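Rik1-associated factor 1 (Schizosaccharomyces pombe, PDB 4O9D) serves in the Clr4 methyltransferase complex (ClrC), which helps establish heterochromatin by specifically methylating histone H3 to form H3K9me. Local coordinates at residues A[40-45]-A[386-391]; A[258-263]-A[291-296]. One frame throughout, in Å; residues are numbered along the deposited sequence.

Overall arrangement
Both contacts join neighbouring blades of the eight-bladed WD beta-propeller that the C-terminal part of the protein forms, but by different parts of the blades. Interaction 1 brings together two hairpin turns, one from the blade with strand 44-49 and one from the blade with strand 382-387, at the seam where the two ends of the chain meet. Interaction 2, lying in sequence between the two halves of interaction 1, packs strand 258-264 on strand 292-297, sheet face to sheet face. Their centres are about 26 Å apart and their nearest atoms about 13 Å. The 1,2-ethanediol, probably from the crystallisation liquor, is held weakly by Lys-44 NZ, away from the contact between the blades.

Interaction 1 (A[40-45]-A[386-391]); sequences PLCEKF and GFSEDA. With EDO (1,2-ethanediol), chain C.
The sulfur of Cys-42 fits against Ser-388 and Asp-390, which lie on a tight turn facing it. SG is 3.8 Å from Ser-388 CB and equally far from Asp-390 OD1 and Asp-390 OD2, so it meets the carboxylate as a whole. With SG anti to the backbone N (chi1 -164°), the thiol extends across to the other turn. These are van der Waals contacts; the polar grip lies within 386-391, where Ser-388 OG donates to Asp-390 OD1 over 2.9 Å, nearly in line with the C-O bond. Ser-392 OG binds the same oxygen, and together the two hydroxyls hold the carboxylate beside the sulfur. Replacing Asp-390 by an alanine takes away the carboxylate, and would probably leave the hydroxyls of Ser-388 and Ser-392 without this acceptor and open a gap beside the thiol. In the backbone, Ala-391 N bonds to Ser-388 O at 2.9 Å and closes a type I turn. Asn-39 OD1 accepts from the backbone N of both Glu-43 and Lys-44, bracing the turn that carries Cys-42. Each turn joins an end strand of its sheet to the next, and they meet where the last blade, completed by strand 21-26, closes the WD beta-propeller ring.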
ATOM      1  N   PRO A  40       1.082  15.174  -3.752  1.00 32.47           N
ATOM      2  CA  PRO A  40      -0.294  15.680  -3.896  1.00 34.62           C
ATOM      3  C   PRO A  40      -0.518  16.356  -5.255  1.00 37.09           C
ATOM      4  O   PRO A  40      -1.521  16.078  -5.915  1.00 37.16           O
ATOM      5  CB  PRO A  40      -0.428  16.693  -2.755  1.00 33.41           C
ATOM      6  CG  PRO A  40       0.597  16.235  -1.721  1.00 39.81           C
ATOM      7  CD  PRO A  40       1.739  15.633  -2.512  1.00 33.98           C
ATOM      8  N   LEU A  41       0.434  17.199  -5.665  1.00 36.17           N
ATOM      9  CA  LEU A  41       0.345  17.951  -6.914  1.00 35.27           C
ATOM     10  C   LEU A  41       0.411  17.049  -8.136  1.00 39.07           C
ATOM     11  O   LEU A  41       0.168  17.501  -9.258  1.00 44.51           O
ATOM     12  CB  LEU A  41       1.490  18.968  -6.987  1.00 38.68           C
ATOM     13  CG  LEU A  41       1.506  20.040  -5.898  1.00 40.73           C
ATOM     14  CD1 LEU A  41       2.819  20.829  -5.892  1.00 47.44           C
ATOM     15  CD2 LEU A  41       0.324  20.977  -6.044  1.00 43.20           C
ATOM     16  N   CYS A  42       0.750  15.779  -7.929  1.00 32.76           N
ATOM     17  CA  CYS A  42       0.982  14.844  -9.040  1.00 33.79           C
ATOM     18  C   CYS A  42       2.042  15.403 -10.009  1.00 34.74           C
ATOM     19  O   CYS A  42       1.898  15.327 -11.223  1.00 35.51           O
ATOM     20  CB  CYS A  42      -0.327  14.519  -9.771  1.00 34.19           C
ATOM     21  SG  CYS A  42      -0.239  13.036 -10.841  1.00 39.26           S
ATOM     22  N   GLU A  43       3.110  15.954  -9.438  1.00 34.57           N
ATOM     23  CA  GLU A  43       4.246  16.490 -10.194  1.00 37.48           C
ATOM     24  C   GLU A  43       5.454  15.574 -10.097  1.00 35.30           C
ATOM     25  O   GLU A  43       6.366  15.639 -10.928  1.00 33.84           O
ATOM     26  CB  GLU A  43       4.616  17.878  -9.659  1.00 37.47           C
ATOM     27  CG  GLU A  43       3.686  18.968 -10.159  1.00 41.79           C
ATOM     28  CD  GLU A  43       3.908  20.320  -9.503  1.00 46.51           C
ATOM     29  OE1 GLU A  43       3.159  21.257  -9.859  1.00 48.43           O
ATOM     30  OE2 GLU A  43       4.807  20.447  -8.635  1.00 46.51           O
ATOM     31  N   LYS A  44       5.465  14.721  -9.075  1.00 28.18           N
ATOM     32  CA  LYS A  44       6.619  13.872  -8.809  1.00 29.92           C
ATOM     33  C   LYS A  44       6.110  12.536  -8.327  1.00 30.82           C
ATOM     34  O   LYS A  44       4.977  12.454  -7.850  1.00 28.23           O
ATOM     35  CB  LYS A  44       7.508  14.514  -7.739  1.00 33.22           C
ATOM     36  CG  LYS A  44       8.095  15.854  -8.153  1.00 37.99           C
ATOM     37  CD  LYS A  44       9.083  16.367  -7.122  1.00 43.33           C
ATOM     38  CE  LYS A  44       9.919  17.520  -7.665  1.00 46.56           C
ATOM     39  NZ  LYS A  44      11.188  17.021  -8.276  1.00 48.30           N
ATOM     40  N   PHE A  45       6.934  11.497  -8.462  1.00 27.20           N
ATOM     41  CA  PHE A  45       6.561  10.163  -8.018  1.00 24.47           C
ATOM     42  C   PHE A  45       7.791   9.524  -7.383  1.00 25.64           C
ATOM     43  O   PHE A  45       8.904  10.017  -7.544  1.00 24.47           O
ATOM     44  CB  PHE A  45       6.077   9.323  -9.208  1.00 26.46           C
ATOM     45  CG  PHE A  45       7.159   9.026 -10.195  1.00 27.47           C
ATOM     46  CD1 PHE A  45       7.961   7.908 -10.044  1.00 25.95           C
ATOM     47  CD2 PHE A  45       7.399   9.893 -11.269  1.00 31.87           C
ATOM     48  CE1 PHE A  45       8.984   7.628 -10.970  1.00 30.24           C
ATOM     49  CE2 PHE A  45       8.412   9.630 -12.196  1.00 27.06           C
ATOM     50  CZ  PHE A  45       9.210   8.503 -12.047  1.00 28.80           C
ATOM     51  N   GLY A 386      -0.929   0.985  -9.260  1.00 28.88           N
ATOM     52  CA  GLY A 386      -1.583   2.079  -8.567  1.00 25.20           C
ATOM     53  C   GLY A 386      -1.840   3.314  -9.410  1.00 28.50           C
ATOM     54  O   GLY A 386      -0.933   3.819 -10.079  1.00 26.73           O
ATOM     55  N   PHE A 387      -3.076   3.810  -9.355  1.00 26.18           N
ATOM     56  CA  PHE A 387      -3.454   5.073  -9.987  1.00 26.51           C
ATOM     57  C   PHE A 387      -3.013   6.250  -9.147  1.00 29.95           C
ATOM     58  O   PHE A 387      -2.992   6.170  -7.916  1.00 30.14           O
ATOM     59  CB  PHE A 387      -4.976   5.189 -10.065  1.00 28.59           C
ATOM     60  CG  PHE A 387      -5.611   4.310 -11.108  1.00 28.22           C
ATOM     61  CD1 PHE A 387      -5.590   4.676 -12.432  1.00 29.46           C
ATOM     62  CD2 PHE A 387      -6.247   3.134 -10.749  1.00 28.18           C
ATOM     63  CE1 PHE A 387      -6.185   3.883 -13.387  1.00 30.21           C
ATOM     64  CE2 PHE A 387      -6.853   2.335 -11.707  1.00 24.47           C
ATOM     65  CZ  PHE A 387      -6.813   2.713 -13.021  1.00 31.37           C
ATOM     66  N   SER A 388      -2.717   7.368  -9.792  1.00 24.89           N
ATOM     67  CA  SER A 388      -2.616   8.616  -9.063  1.00 26.23           C
ATOM     68  C   SER A 388      -4.037   9.029  -8.717  1.00 29.46           C
ATOM     69  O   SER A 388      -5.000   8.652  -9.418  1.00 25.88           O
ATOM     70  CB  SER A 388      -1.904   9.697  -9.902  1.00 28.04           C
ATOM     71  OG  SER A 388      -2.590   9.926 -11.122  1.00 29.28           O
ATOM     72  N   GLU A 389      -4.172   9.800  -7.644  1.00 29.83           N
ATOM     73  CA  GLU A 389      -5.486  10.249  -7.188  1.00 35.94           C
ATOM     74  C   GLU A 389      -6.258  11.033  -8.258  1.00 36.42           C
ATOM     75  O   GLU A 389      -7.489  10.969  -8.302  1.00 38.73           O
ATOM     76  CB  GLU A 389      -5.356  11.095  -5.911  1.00 31.95           C
ATOM     77  CG  GLU A 389      -5.181  10.287  -4.657  1.00 39.59           C
ATOM     78  CD  GLU A 389      -5.215  11.154  -3.405  1.00 56.92           C
ATOM     79  OE1 GLU A 389      -5.818  10.718  -2.398  1.00 60.81           O
ATOM     80  OE2 GLU A 389      -4.649  12.273  -3.431  1.00 53.86           O
ATOM     81  N   ASP A 390      -5.554  11.780  -9.110  1.00 36.54           N
ATOM     82  CA  ASP A 390      -6.226  12.545 -10.163  1.00 35.45           C
ATOM     83  C   ASP A 390      -6.486  11.697 -11.433  1.00 34.64           C
ATOM     84  O   ASP A 390      -6.930  12.214 -12.459  1.00 36.39           O
ATOM     85  CB  ASP A 390      -5.456  13.838 -10.495  1.00 35.72           C
ATOM     86  CG  ASP A 390      -4.226  13.596 -11.365  1.00 35.85           C
ATOM     87  OD1 ASP A 390      -3.922  12.426 -11.661  1.00 35.50           O
ATOM     88  OD2 ASP A 390      -3.545  14.581 -11.748  1.00 38.48           O
ATOM     89  N   ALA A 391      -6.214  10.399 -11.352  1.00 33.06           N
ATOM     90  CA  ALA A 391      -6.584   9.463 -12.420  1.00 35.04           C
ATOM     91  C   ALA A 391      -5.742   9.625 -13.695  1.00 33.77           C
ATOM     92  O   ALA A 391      -5.998   8.952 -14.712  1.00 30.36           O
ATOM     93  CB  ALA A 391      -8.073   9.622 -12.755  1.00 34.08           C
TER
HETATM   94  C1  EDO C 701      14.032  13.714  -9.103  1.00 35.54           C
HETATM   95  O1  EDO C 701      13.499  14.916  -8.529  1.00 50.59           O
HETATM   96  C2  EDO C 701      14.080  13.830 -10.627  1.00 38.30           C
HETATM   97  O2  EDO C 701      14.706  15.052 -11.046  1.00 39.59           O

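Interaction 2 (A[258-263]-A[291-296]); sequences GRVYYL and ILVTSS
Val-260 does the apolar work here, resting its two methyls on two different residues of strand 292-297. Its CG1 meets Val-293 CG1 at 4.0 Å, and the two valines lie alongside each other, pointing opposite ways. Both valines place CG1 anti to the backbone N (chi1 -174° for Val-260), which turns these methyls toward one another. The other branch, CG2, touches Ser-295 CB at 3.9 Å, with Ser-295 OG a little farther off. Ile-281 and Ala-284 of strand 281-286 also touch Val-260, so this buried valine is packed by two strands of the next sheet. Such face-to-face packing of successive four-stranded antiparallel blades is how a WD beta-propeller holds its ring together; the third strand of one blade here lies on the second strand of the following one. Among the polar groups, the hydroxyl of buried Ser-295 bonds to Gln-278 OE1, so its contact with the valine is made without loss of a polar partner. On the far face of strand 258-264, Arg-259 NE donates to Tyr-261 OH at 3.0 Å, nearly straight (164°) and in the guanidinium plane, and Glu-234 OE1 is hydrogen-bonded to the same hydroxyl.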
ATOM      1  N   GLY A 258     -10.386 -17.093   4.648  1.00 29.61           N
ATOM      2  CA  GLY A 258     -10.214 -15.686   4.881  1.00 31.29           C
ATOM      3  C   GLY A 258     -11.491 -14.985   5.248  1.00 27.02           C
ATOM      4  O   GLY A 258     -12.530 -15.443   4.967  1.00 27.11           O
ATOM      5  N   ARG A 259     -11.363 -13.843   5.868  1.00 23.92           N
ATOM      6  CA  ARG A 259     -12.510 -13.005   6.211  1.00 18.65           C
ATOM      7  C   ARG A 259     -12.310 -11.534   5.840  1.00 20.01           C
ATOM      8  O   ARG A 259     -11.184 -11.031   5.851  1.00 24.86           O
ATOM      9  CB  ARG A 259     -12.838 -13.164   7.706  1.00 26.09           C
ATOM     10  CG  ARG A 259     -13.670 -14.452   7.970  1.00 31.53           C
ATOM     11  CD  ARG A 259     -13.878 -14.748   9.434  1.00 36.68           C
ATOM     12  NE  ARG A 259     -14.790 -13.821  10.097  1.00 39.92           N
ATOM     13  CZ  ARG A 259     -16.109 -13.943  10.085  1.00 36.63           C
ATOM     14  NH1 ARG A 259     -16.671 -14.928   9.395  1.00 46.26           N
ATOM     15  NH2 ARG A 259     -16.870 -13.073  10.734  1.00 38.99           N
ATOM     16  N   VAL A 260     -13.407 -10.847   5.535  1.00 21.52           N
ATOM     17  CA  VAL A 260     -13.385  -9.407   5.334  1.00 20.82           C
ATOM     18  C   VAL A 260     -14.426  -8.745   6.217  1.00 24.14           C
ATOM     19  O   VAL A 260     -15.614  -9.160   6.264  1.00 20.70           O
ATOM     20  CB  VAL A 260     -13.695  -8.992   3.867  1.00 23.99           C
ATOM     21  CG1 VAL A 260     -13.493  -7.488   3.714  1.00 22.54           C
ATOM     22  CG2 VAL A 260     -12.839  -9.768   2.878  1.00 19.67           C
ATOM     23  N   TYR A 261     -13.984  -7.704   6.917  1.00 18.92           N
ATOM     24  CA  TYR A 261     -14.870  -6.926   7.768  1.00 19.32           C
ATOM     25  C   TYR A 261     -15.134  -5.553   7.203  1.00 24.78           C
ATOM     26  O   TYR A 261     -14.238  -4.943   6.609  1.00 25.35           O
ATOM     27  CB  TYR A 261     -14.257  -6.768   9.162  1.00 21.21           C
ATOM     28  CG  TYR A 261     -13.942  -8.088   9.793  1.00 20.12           C
ATOM     29  CD1 TYR A 261     -14.899  -8.756  10.535  1.00 23.98           C
ATOM     30  CD2 TYR A 261     -12.691  -8.670   9.647  1.00 21.68           C
ATOM     31  CE1 TYR A 261     -14.621  -9.981  11.123  1.00 29.61           C
ATOM     32  CE2 TYR A 261     -12.395  -9.886  10.216  1.00 23.38           C
ATOM     33  CZ  TYR A 261     -13.367 -10.544  10.960  1.00 29.18           C
ATOM     34  OH  TYR A 261     -13.105 -11.771  11.521  1.00 27.74           O
ATOM     35  N   TYR A 262     -16.359  -5.066   7.414  1.00 22.63           N
ATOM     36  CA  TYR A 262     -16.733  -3.700   7.065  1.00 26.22           C
ATOM     37  C   TYR A 262     -16.953  -2.969   8.384  1.00 28.54           C
ATOM     38  O   TYR A 262     -17.722  -3.436   9.232  1.00 26.73           O
ATOM     39  CB  TYR A 262     -18.011  -3.606   6.185  1.00 25.15           C
ATOM     40  CG  TYR A 262     -18.374  -2.154   5.977  1.00 28.57           C
ATOM     41  CD1 TYR A 262     -17.704  -1.384   5.034  1.00 26.60           C
ATOM     42  CD2 TYR A 262     -19.295  -1.513   6.812  1.00 34.99           C
ATOM     43  CE1 TYR A 262     -17.976  -0.027   4.881  1.00 31.73           C
ATOM     44  CE2 TYR A 262     -19.579  -0.148   6.666  1.00 32.38           C
ATOM     45  CZ  TYR A 262     -18.921   0.584   5.689  1.00 35.75           C
ATOM     46  OH  TYR A 262     -19.182   1.930   5.528  1.00 36.45           O
ATOM     47  N   LEU A 263     -16.250  -1.856   8.577  1.00 24.42           N
ATOM     48  CA  LEU A 263     -16.312  -1.129   9.838  1.00 21.72           C
ATOM     49  C   LEU A 263     -16.779   0.299   9.631  1.00 28.11           C
ATOM     50  O   LEU A 263     -16.294   0.991   8.739  1.00 28.55           O
ATOM     51  CB  LEU A 263     -14.929  -1.123  10.527  1.00 25.42           C
ATOM     52  CG  LEU A 263     -14.359  -2.504  10.880  1.00 27.22           C
ATOM     53  CD1 LEU A 263     -13.330  -2.988   9.865  1.00 20.10           C
ATOM     54  CD2 LEU A 263     -13.738  -2.457  12.287  1.00 31.68           C
ATOM     55  N   ILE A 291     -20.987   0.404  -2.064  1.00 24.91           N
ATOM     56  CA  ILE A 291     -21.865  -0.747  -1.887  1.00 27.45           C
ATOM     57  C   ILE A 291     -21.206  -2.109  -2.118  1.00 28.70           C
ATOM     58  O   ILE A 291     -21.701  -3.123  -1.635  1.00 29.30           O
ATOM     59  CB  ILE A 291     -23.059  -0.672  -2.857  1.00 33.41           C
ATOM     60  CG1 ILE A 291     -23.892   0.570  -2.587  1.00 40.28           C
ATOM     61  CG2 ILE A 291     -23.947  -1.895  -2.697  1.00 40.79           C
ATOM     62  CD1 ILE A 291     -24.464   0.619  -1.194  1.00 41.88           C
ATOM     63  N   LEU A 292     -20.118  -2.164  -2.879  1.00 23.80           N
ATOM     64  CA  LEU A 292     -19.496  -3.458  -3.132  1.00 27.00           C
ATOM     65  C   LEU A 292     -18.215  -3.588  -2.322  1.00 23.06           C
ATOM     66  O   LEU A 292     -17.526  -2.603  -2.064  1.00 24.73           O
ATOM     67  CB  LEU A 292     -19.192  -3.670  -4.618  1.00 24.74           C
ATOM     68  CG  LEU A 292     -20.367  -3.472  -5.592  1.00 26.24           C
ATOM     69  CD1 LEU A 292     -19.902  -3.663  -7.023  1.00 33.26           C
ATOM     70  CD2 LEU A 292     -21.525  -4.426  -5.291  1.00 26.36           C
ATOM     71  N   VAL A 293     -17.909  -4.834  -1.986  1.00 21.30           N
ATOM     72  CA  VAL A 293     -16.740  -5.203  -1.235  1.00 22.66           C
ATOM     73  C   VAL A 293     -16.018  -6.303  -2.005  1.00 22.79           C
ATOM     74  O   VAL A 293     -16.661  -7.163  -2.624  1.00 25.23           O
ATOM     75  CB  VAL A 293     -17.175  -5.706   0.142  1.00 24.55           C
ATOM     76  CG1 VAL A 293     -15.992  -6.300   0.884  1.00 21.18           C
ATOM     77  CG2 VAL A 293     -17.871  -4.559   0.901  1.00 21.13           C
ATOM     78  N   THR A 294     -14.682  -6.258  -2.003  1.00 23.44           N
ATOM     79  CA  THR A 294     -13.892  -7.209  -2.791  1.00 18.61           C
ATOM     80  C   THR A 294     -12.810  -7.849  -1.944  1.00 19.32           C
ATOM     81  O   THR A 294     -12.370  -7.280  -0.959  1.00 19.94           O
ATOM     82  CB  THR A 294     -13.203  -6.507  -3.994  1.00 21.53           C
ATOM     83  OG1 THR A 294     -12.094  -5.705  -3.532  1.00 20.88           O
ATOM     84  CG2 THR A 294     -14.190  -5.640  -4.736  1.00 24.93           C
ATOM     85  N   SER A 295     -12.361  -9.025  -2.366  1.00 24.22           N
ATOM     86  CA  SER A 295     -11.277  -9.740  -1.698  1.00 23.07           C
ATOM     87  C   SER A 295     -10.405 -10.420  -2.763  1.00 25.61           C
ATOM     88  O   SER A 295     -10.862 -11.358  -3.443  1.00 19.65           O
ATOM     89  CB  SER A 295     -11.865 -10.808  -0.768  1.00 23.48           C
ATOM     90  OG  SER A 295     -10.840 -11.630  -0.241  1.00 24.49           O
ATOM     91  N   SER A 296      -9.175  -9.940  -2.936  1.00 24.05           N
ATOM     92  CA  SER A 296      -8.297 -10.488  -3.972  1.00 18.50           C
ATOM     93  C   SER A 296      -7.213 -11.316  -3.317  1.00 25.03           C
ATOM     94  O   SER A 296      -6.546 -10.876  -2.360  1.00 23.05           O
ATOM     95  CB  SER A 296      -7.646  -9.393  -4.832  1.00 23.58           C
ATOM     96  OG  SER A 296      -8.574  -8.441  -5.320  1.00 20.49           O
TER